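Local coordinates for protein salicylate 5-hydroxylase, large oxygenase component (Ralstonia sp., PDB 7C8Z) that serves as the iron-containing oxygenase component that hydroxylates salicylate at ring position 5 to give gentisate, using oxygen and electrons from NADH, at residues 415-420 with 425-430. Residues are numbered along the deposited sequence; the frame is centred on the assembly and turned at random.
Sequences HEIGDT and TETLIR
A chi1 of 180° at Thr427 swings OG1 away from the backbone N and toward the 415-420 loop, while Arg430, bent at chi3 (-48°), brings its guanidinium back toward the same loop; both groups arrive at the carbonyl oxygen of Glu416. This oxygen lies in the guanidinium plane and is gripped side-on by two nitrogens. Arg430 NH2 donates at 2.8 Å to Glu416 O from within the carbonyl plane, whereas Arg430 NE, 3.0 Å from Glu416 O, stands above the carbonyl plane. The third donor is Thr427 OG1, at 3.1 Å from Glu416 O. The hydroxyl works in both directions, because Gly418 N donates to Thr427 OG1 over 2.9 Å in a fairly straight bond (159°). A helix residue thus bridges an acceptor and a donor of an irregular loop, illustrating how side chains can hold an irregular stretch of backbone.

Apolar contacts flank this polar centre. Ile417 slides past Arg430, with Ile417 CG1 3.9 Å from Arg430 CB, and the methyl Thr420 CG2 meets Thr427 CG2 tip to tip at 3.9 Å. Arg430 NH1 is bound by the carbonyl of Met412, which probably fixes the rotation of the guanidinium.

Glu426, the N-cap residue, forms a salt bridge with Arg113 of a neighbouring subunit. The contact ties the loop following helix 387-402 to the first turn of helix 427-440 in the catalytic domain. Strand 263-267 adjoins both: Leu265 pairs with Thr420 through backbone hydrogen bonding and packs against the side chains of Thr420 and Thr427.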
# COMPACT_ATOMS: atom_id res chain seq x y z
N HIS A 415 -22.38 -15.01 -34.29
CA HIS A 415 -20.94 -14.87 -34.48
C HIS A 415 -20.60 -13.78 -35.48
O HIS A 415 -19.42 -13.56 -35.77
CB HIS A 415 -20.34 -16.21 -34.94
CG HIS A 415 -20.75 -17.38 -34.11
ND1 HIS A 415 -19.90 -17.99 -33.22
CD2 HIS A 415 -21.92 -18.06 -34.05
CE1 HIS A 415 -20.53 -19.00 -32.63
NE2 HIS A 415 -21.75 -19.06 -33.12
N GLU A 416 -21.61 -13.09 -36.01
CA GLU A 416 -21.40 -12.09 -37.04
C GLU A 416 -20.72 -10.84 -36.47
O GLU A 416 -20.93 -10.47 -35.31
CB GLU A 416 -22.75 -11.71 -37.68
CG GLU A 416 -22.71 -10.62 -38.73
CD GLU A 416 -23.87 -9.64 -38.60
OE1 GLU A 416 -23.90 -8.87 -37.61
OE2 GLU A 416 -24.75 -9.64 -39.49
N ILE A 417 -19.89 -10.22 -37.29
CA ILE A 417 -19.25 -8.94 -36.99
C ILE A 417 -19.73 -7.94 -38.02
O ILE A 417 -19.38 -8.05 -39.20
CB ILE A 417 -17.72 -9.05 -36.99
CG1 ILE A 417 -17.25 -10.07 -35.95
CG2 ILE A 417 -17.09 -7.69 -36.77
CD1 ILE A 417 -15.76 -10.36 -36.00
N GLY A 418 -20.53 -6.96 -37.60
CA GLY A 418 -21.02 -5.96 -38.53
C GLY A 418 -22.03 -4.99 -37.95
O GLY A 418 -22.61 -5.25 -36.89
N ASP A 419 -22.27 -3.89 -38.66
CA ASP A 419 -23.22 -2.88 -38.20
C ASP A 419 -24.63 -3.46 -38.12
O ASP A 419 -25.09 -4.14 -39.04
CB ASP A 419 -23.21 -1.67 -39.15
CG ASP A 419 -21.84 -1.04 -39.28
OD1 ASP A 419 -20.85 -1.61 -38.76
OD2 ASP A 419 -21.74 0.05 -39.90
N THR A 420 -25.30 -3.21 -37.00
CA THR A 420 -26.65 -3.70 -36.76
C THR A 420 -27.60 -2.53 -36.58
O THR A 420 -27.19 -1.37 -36.46
CB THR A 420 -26.72 -4.62 -35.53
OG1 THR A 420 -26.66 -3.82 -34.34
CG2 THR A 420 -25.57 -5.62 -35.53
N THR A 425 -26.77 -7.28 -29.34
CA THR A 425 -25.69 -8.02 -29.97
C THR A 425 -24.40 -7.67 -29.27
O THR A 425 -24.25 -6.57 -28.72
CB THR A 425 -25.61 -7.71 -31.47
OG1 THR A 425 -24.39 -8.26 -32.00
CG2 THR A 425 -25.65 -6.21 -31.72
N GLU A 426 -23.46 -8.61 -29.27
CA GLU A 426 -22.11 -8.37 -28.80
C GLU A 426 -21.13 -8.21 -29.95
O GLU A 426 -19.93 -8.50 -29.80
CB GLU A 426 -21.68 -9.49 -27.84
CG GLU A 426 -22.52 -9.54 -26.58
CD GLU A 426 -22.07 -10.62 -25.62
OE1 GLU A 426 -21.32 -10.29 -24.67
OE2 GLU A 426 -22.48 -11.78 -25.79
N THR A 427 -21.61 -7.73 -31.10
CA THR A 427 -20.80 -7.72 -32.31
C THR A 427 -19.64 -6.75 -32.21
O THR A 427 -18.60 -6.97 -32.84
CB THR A 427 -21.67 -7.40 -33.53
OG1 THR A 427 -20.87 -7.38 -34.71
CG2 THR A 427 -22.35 -6.05 -33.36
N LEU A 428 -19.77 -5.67 -31.44
CA LEU A 428 -18.67 -4.73 -31.31
C LEU A 428 -17.49 -5.36 -30.57
O LEU A 428 -16.33 -5.14 -30.93
CB LEU A 428 -19.13 -3.46 -30.60
CG LEU A 428 -20.28 -2.68 -31.23
CD1 LEU A 428 -20.49 -1.36 -30.51
CD2 LEU A 428 -19.99 -2.45 -32.69
N ILE A 429 -17.77 -6.18 -29.56
CA ILE A 429 -16.70 -6.87 -28.85
C ILE A 429 -16.09 -7.95 -29.74
O ILE A 429 -14.87 -8.15 -29.73
CB ILE A 429 -17.24 -7.44 -27.53
CG1 ILE A 429 -17.99 -6.35 -26.76
CG2 ILE A 429 -16.10 -8.00 -26.69
CD1 ILE A 429 -18.59 -6.81 -25.46
N ARG A 430 -16.92 -8.65 -30.51
CA ARG A 430 -16.40 -9.66 -31.42
C ARG A 430 -15.49 -9.03 -32.47
O ARG A 430 -14.44 -9.58 -32.81
CB ARG A 430 -17.55 -10.42 -32.07
CG ARG A 430 -18.19 -11.42 -31.12
CD ARG A 430 -19.29 -12.27 -31.76
NE ARG A 430 -20.26 -11.50 -32.53
CZ ARG A 430 -21.49 -11.23 -32.10
NH1 ARG A 430 -21.87 -11.64 -30.90
NH2 ARG A 430 -22.32 -10.54 -32.87